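Local structure of Isomerase/lactonizing enzyme (Agrobacterium fabrum str. C58, 2NQL) at residues Lys210-Pro221 against Pro236-Asp247. The protein belongs to the enolase superfamily, in the mandelate racemase/muconate lactonizing enzyme group, and carries a sodium ion in its barrel domain. Sequence-based numbering, arbitrary orientation.
Sequences KIAADMHWNQTP and PWFAEAPVWTED. With NA (sodium ion), chain G; SO4 (sulfate ion), chain D.
Ala213 and Ala239 pair, as do Asp214 and Glu240, between the parallel strands 210-214 and 239-240 of the barrel, which helix 221-231 connects in a beta-alpha-beta unit. Backbone bonds run Ala213 N to Phe238 O, Glu240 N to Ala213 O (2.8 Å) and Met215 N to Glu240 O; past the strands, Trp217 N still reaches Ala241 O at 2.8 Å.

Small methyls and flat rings suit each other here. Ala212 CB sits over the centre of the Phe238 ring, 3.4 Å from its centroid. Phe238 in turn sets its edge atom CE2 over one face of Trp237, whose opposite face takes the aliphatic CD of Lys210, so the lysine is used for its hydrocarbon length. Likewise Ala241 CB lies over the five-membered ring of Trp217, 3.5 Å from NE1; that indole nitrogen is hydrogen-bonded to Glu267. On the face of the sheet that bears Ala213 and Ala239, Met215, just past its strand, packs SD against Ala239 CB and Pro242 CB, close to Ile228 of helix 221-231.

The polar face carries Asp214 and Glu240, their carboxylates stacked with planes 21° apart. Glu240 has CG anti to its backbone N (chi1 158°) and an extended chain beyond, which carries OE2 to the sodium ion at 2.3 Å; Glu266 binds the same ion, and Glu240 OE1 makes a salt bridge with Lys184. A water lies within hydrogen-bonding distance of both Asp214 OD1 and Glu240 OE2. Asp214 OD2 accepts from His216 ND1 at 2.9 Å, approached from above the carboxylate plane, while NE2 on the far side of the imidazole donates to a sulfate oxygen.

Two carboxylates stacked so closely would be expected to repel if both are charged; sodium and Lys184 probably ease this at the C-terminal strand ends, where Glu240 meets the metal.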
loop_
_atom_site.group_PDB
_atom_site.type_symbol
_atom_site.label_atom_id
_atom_site.label_comp_id
_atom_site.label_asym_id
_atom_site.label_seq_id
_atom_site.Cartn_x
_atom_site.Cartn_y
_atom_site.Cartn_z
ATOM N N LYS A 210 -8.164 7.077 -33.259
ATOM C CA LYS A 210 -7.317 7.409 -32.090
ATOM C C LYS A 210 -6.542 6.159 -31.700
ATOM O O LYS A 210 -7.129 5.084 -31.556
ATOM C CB LYS A 210 -8.170 7.872 -30.898
ATOM C CG LYS A 210 -8.902 9.186 -31.095
ATOM C CD LYS A 210 -9.148 9.877 -29.773
ATOM C CE LYS A 210 -10.556 10.373 -29.649
ATOM N NZ LYS A 210 -10.763 11.608 -30.437
ATOM N N ILE A 211 -5.219 6.284 -31.605
ATOM C CA ILE A 211 -4.339 5.133 -31.344
ATOM C C ILE A 211 -3.374 5.514 -30.223
ATOM O O ILE A 211 -2.414 6.251 -30.427
ATOM C CB ILE A 211 -3.551 4.669 -32.601
ATOM C CG1 ILE A 211 -4.493 4.482 -33.808
ATOM C CG2 ILE A 211 -2.816 3.323 -32.322
ATOM C CD1 ILE A 211 -3.758 4.223 -35.152
ATOM N N ALA A 212 -3.631 4.975 -29.036
ATOM C CA ALA A 212 -2.767 5.196 -27.880
ATOM C C ALA A 212 -1.758 4.074 -27.661
ATOM O O ALA A 212 -1.968 2.919 -28.081
ATOM C CB ALA A 212 -3.642 5.375 -26.625
ATOM N N ALA A 213 -0.678 4.418 -26.960
ATOM C CA ALA A 213 0.365 3.465 -26.620
ATOM C C ALA A 213 0.469 3.288 -25.119
ATOM O O ALA A 213 0.738 4.247 -24.394
ATOM C CB ALA A 213 1.708 3.916 -27.169
ATOM N N ASP A 214 0.253 2.054 -24.673
ATOM C CA ASP A 214 0.543 1.691 -23.286
ATOM C C ASP A 214 2.018 1.252 -23.175
ATOM O O ASP A 214 2.425 0.156 -23.609
ATOM C CB ASP A 214 -0.444 0.620 -22.787
ATOM C CG ASP A 214 -0.087 0.083 -21.386
ATOM O OD1 ASP A 214 0.655 0.761 -20.632
ATOM O OD2 ASP A 214 -0.540 -1.033 -21.048
ATOM N N MET A 215 2.799 2.125 -22.563
ATOM C CA MET A 215 4.238 1.966 -22.498
ATOM C C MET A 215 4.668 1.074 -21.352
ATOM O O MET A 215 5.846 0.706 -21.261
ATOM C CB MET A 215 4.907 3.330 -22.400
ATOM C CG MET A 215 4.755 4.120 -23.693
ATOM S SD MET A 215 5.657 5.658 -23.582
ATOM C CE MET A 215 7.325 5.024 -23.829
ATOM N N HIS A 216 3.711 0.734 -20.482
ATOM C CA HIS A 216 3.837 -0.402 -19.589
ATOM C C HIS A 216 5.058 -0.275 -18.682
ATOM O O HIS A 216 5.734 -1.270 -18.410
ATOM C CB HIS A 216 3.889 -1.712 -20.379
ATOM C CG HIS A 216 2.956 -2.755 -19.869
ATOM N ND1 HIS A 216 1.629 -2.808 -20.237
ATOM C CD2 HIS A 216 3.150 -3.777 -19.001
ATOM C CE1 HIS A 216 1.047 -3.823 -19.624
ATOM N NE2 HIS A 216 1.949 -4.427 -18.869
ATOM N N TRP A 217 5.321 0.953 -18.228
ATOM C CA TRP A 217 6.237 1.260 -17.099
ATOM C C TRP A 217 7.766 1.080 -17.260
ATOM O O TRP A 217 8.519 1.897 -16.754
ATOM C CB TRP A 217 5.790 0.592 -15.790
ATOM C CG TRP A 217 4.385 0.874 -15.386
ATOM C CD1 TRP A 217 3.922 1.993 -14.717
ATOM C CD2 TRP A 217 3.255 0.016 -15.564
ATOM N NE1 TRP A 217 2.571 1.873 -14.479
ATOM C CE2 TRP A 217 2.132 0.681 -14.998
ATOM C CE3 TRP A 217 3.067 -1.245 -16.164
ATOM C CZ2 TRP A 217 0.852 0.123 -15.004
ATOM C CZ3 TRP A 217 1.792 -1.793 -16.172
ATOM C CH2 TRP A 217 0.703 -1.112 -15.583
ATOM N N ASN A 218 8.207 -0.005 -17.907
ATOM C CA ASN A 218 9.588 -0.476 -17.768
ATOM C C ASN A 218 10.566 0.236 -18.701
ATOM O O ASN A 218 11.198 -0.369 -19.574
ATOM C CB ASN A 218 9.696 -2.017 -17.795
ATOM C CG ASN A 218 9.212 -2.645 -19.103
ATOM O OD1 ASN A 218 8.324 -2.123 -19.782
ATOM N ND2 ASN A 218 9.801 -3.792 -19.450
ATOM N N GLN A 219 10.658 1.550 -18.499
ATOM C CA GLN A 219 11.582 2.454 -19.204
ATOM C C GLN A 219 12.180 3.394 -18.185
ATOM O O GLN A 219 11.495 3.846 -17.251
ATOM C CB GLN A 219 10.842 3.390 -20.175
ATOM C CG GLN A 219 10.477 2.840 -21.486
ATOM C CD GLN A 219 9.205 2.062 -21.413
ATOM O OE1 GLN A 219 8.234 2.463 -20.741
ATOM N NE2 GLN A 219 9.189 0.931 -22.083
ATOM N N THR A 220 13.447 3.774 -18.390
ATOM C CA THR A 220 13.968 5.054 -17.912
ATOM C C THR A 220 13.257 6.208 -18.540
ATOM O O THR A 220 12.802 6.065 -19.622
ATOM C CB THR A 220 15.476 5.249 -18.202
ATOM O OG1 THR A 220 15.718 5.101 -19.586
ATOM C CG2 THR A 220 16.296 4.265 -17.468
ATOM N N PRO A 221 13.192 7.340 -17.884
ATOM C CA PRO A 221 12.577 8.517 -18.548
ATOM C C PRO A 221 13.125 8.910 -19.917
ATOM O O PRO A 221 12.357 9.326 -20.802
ATOM C CB PRO A 221 12.765 9.659 -17.548
ATOM C CG PRO A 221 13.496 9.099 -16.397
ATOM C CD PRO A 221 13.496 7.620 -16.467
ATOM N N PRO A 236 0.253 9.587 -31.941
ATOM C CA PRO A 236 -0.324 8.906 -30.774
ATOM C C PRO A 236 -1.331 9.754 -30.007
ATOM O O PRO A 236 -1.101 10.944 -29.735
ATOM C CB PRO A 236 0.905 8.575 -29.910
ATOM C CG PRO A 236 1.924 9.578 -30.289
ATOM C CD PRO A 236 1.694 9.844 -31.758
ATOM N N TRP A 237 -2.454 9.122 -29.674
ATOM C CA TRP A 237 -3.509 9.733 -28.878
ATOM C C TRP A 237 -2.987 10.103 -27.491
ATOM O O TRP A 237 -3.108 11.257 -27.069
ATOM C CB TRP A 237 -4.670 8.726 -28.805
ATOM C CG TRP A 237 -5.844 9.021 -27.927
ATOM C CD1 TRP A 237 -6.257 10.224 -27.435
ATOM C CD2 TRP A 237 -6.787 8.054 -27.478
ATOM N NE1 TRP A 237 -7.403 10.061 -26.683
ATOM C CE2 TRP A 237 -7.750 8.735 -26.699
ATOM C CE3 TRP A 237 -6.906 6.659 -27.651
ATOM C CZ2 TRP A 237 -8.805 8.075 -26.074
ATOM C CZ3 TRP A 237 -7.968 5.997 -27.041
ATOM C CH2 TRP A 237 -8.916 6.714 -26.274
ATOM N N PHE A 238 -2.422 9.124 -26.790
ATOM C CA PHE A 238 -1.675 9.381 -25.568
ATOM C C PHE A 238 -0.590 8.328 -25.370
ATOM O O PHE A 238 -0.639 7.244 -25.983
ATOM C CB PHE A 238 -2.598 9.515 -24.345
ATOM C CG PHE A 238 -3.479 8.303 -24.077
ATOM C CD1 PHE A 238 -2.976 7.183 -23.406
ATOM C CD2 PHE A 238 -4.818 8.303 -24.456
ATOM C CE1 PHE A 238 -3.792 6.067 -23.122
ATOM C CE2 PHE A 238 -5.649 7.199 -24.185
ATOM C CZ PHE A 238 -5.124 6.066 -23.525
ATOM N N ALA A 239 0.383 8.652 -24.519
ATOM C CA ALA A 239 1.393 7.695 -24.074
ATOM C C ALA A 239 1.092 7.406 -22.612
ATOM O O ALA A 239 1.095 8.309 -21.787
ATOM C CB ALA A 239 2.809 8.276 -24.241
ATOM N N GLU A 240 0.775 6.148 -22.322
ATOM C CA GLU A 240 0.337 5.767 -20.978
ATOM C C GLU A 240 1.503 5.114 -20.223
ATOM O O GLU A 240 2.264 4.342 -20.812
ATOM C CB GLU A 240 -0.876 4.835 -21.079
ATOM C CG GLU A 240 -1.103 3.957 -19.862
ATOM C CD GLU A 240 -2.246 2.983 -20.052
ATOM O OE1 GLU A 240 -3.080 3.180 -20.952
ATOM O OE2 GLU A 240 -2.369 2.030 -19.246
ATOM N N ALA A 241 1.630 5.429 -18.928
ATOM C CA ALA A 241 2.587 4.754 -18.015
ATOM C C ALA A 241 4.013 4.704 -18.601
ATOM O O ALA A 241 4.568 3.613 -18.841
ATOM C CB ALA A 241 2.084 3.334 -17.642
ATOM N N PRO A 242 4.586 5.883 -18.900
ATOM C CA PRO A 242 5.907 5.907 -19.542
ATOM C C PRO A 242 7.059 5.391 -18.657
ATOM O O PRO A 242 8.053 4.867 -19.173
ATOM C CB PRO A 242 6.104 7.392 -19.849
ATOM C CG PRO A 242 5.277 8.107 -18.864
ATOM C CD PRO A 242 4.064 7.246 -18.674
ATOM N N VAL A 243 6.926 5.554 -17.341
ATOM C CA VAL A 243 7.980 5.160 -16.388
ATOM C C VAL A 243 7.367 4.429 -15.195
ATOM O O VAL A 243 6.149 4.334 -15.100
ATOM C CB VAL A 243 8.832 6.371 -15.894
ATOM C CG1 VAL A 243 9.612 6.964 -17.041
ATOM C CG2 VAL A 243 7.961 7.423 -15.270
ATOM N N TRP A 244 8.206 3.918 -14.293
ATOM C CA TRP A 244 7.714 3.251 -13.087
ATOM C C TRP A 244 6.859 4.174 -12.248
ATOM O O TRP A 244 7.081 5.389 -12.218
ATOM C CB TRP A 244 8.869 2.718 -12.253
ATOM C CG TRP A 244 9.694 1.731 -12.969
ATOM C CD1 TRP A 244 10.931 1.937 -13.502
ATOM C CD2 TRP A 244 9.363 0.355 -13.229
ATOM N NE1 TRP A 244 11.393 0.777 -14.079
ATOM C CE2 TRP A 244 10.456 -0.210 -13.918
ATOM C CE3 TRP A 244 8.256 -0.452 -12.931
ATOM C CZ2 TRP A 244 10.472 -1.546 -14.328
ATOM C CZ3 TRP A 244 8.268 -1.779 -13.346
ATOM C CH2 TRP A 244 9.365 -2.312 -14.042
ATOM N N THR A 245 5.869 3.592 -11.576
ATOM C CA THR A 245 4.934 4.338 -10.722
ATOM C C THR A 245 5.627 5.206 -9.661
ATOM O O THR A 245 5.237 6.349 -9.410
ATOM C CB THR A 245 3.990 3.377 -9.959
ATOM O OG1 THR A 245 3.454 2.394 -10.852
ATOM C CG2 THR A 245 2.864 4.162 -9.288
ATOM N N GLU A 246 6.671 4.663 -9.058
ATOM C CA GLU A 246 7.316 5.333 -7.922
ATOM C C GLU A 246 8.149 6.542 -8.367
ATOM O O GLU A 246 8.477 7.420 -7.556
ATOM C CB GLU A 246 8.200 4.334 -7.183
ATOM C CG GLU A 246 7.512 3.039 -6.805
ATOM C CD GLU A 246 7.745 1.909 -7.808
ATOM O OE1 GLU A 246 7.826 2.172 -9.038
ATOM O OE2 GLU A 246 7.838 0.744 -7.376
ATOM N N ASP A 247 8.469 6.583 -9.663
ATOM C CA ASP A 247 9.439 7.521 -10.235
ATOM C C ASP A 247 8.746 8.819 -10.666
ATOM O O ASP A 247 8.649 9.100 -11.857
ATOM C CB ASP A 247 10.153 6.841 -11.418
ATOM C CG ASP A 247 11.309 7.674 -11.988
ATOM O OD1 ASP A 247 11.712 8.681 -11.368
ATOM O OD2 ASP A 247 11.799 7.321 -13.083
HETATM NA NA NA G . -4.127 2.025 -17.816
HETATM S S SO4 D . -0.846 -5.825 -16.778
HETATM O O1 SO4 D . -0.516 -5.808 -15.355
HETATM O O2 SO4 D . 0.356 -6.270 -17.491
HETATM O O3 SO4 D . -1.948 -6.742 -17.045
HETATM O O4 SO4 D . -1.205 -4.474 -17.194
HETATM O O HOH W 1 -0.436 0.605 -18.091
HETATM O O HOH W 2 11.815 5.016 -14.608
HETATM O O HOH W 3 -2.768 4.039 -16.213
HETATM O O HOH W 4 -6.182 2.285 -18.973
#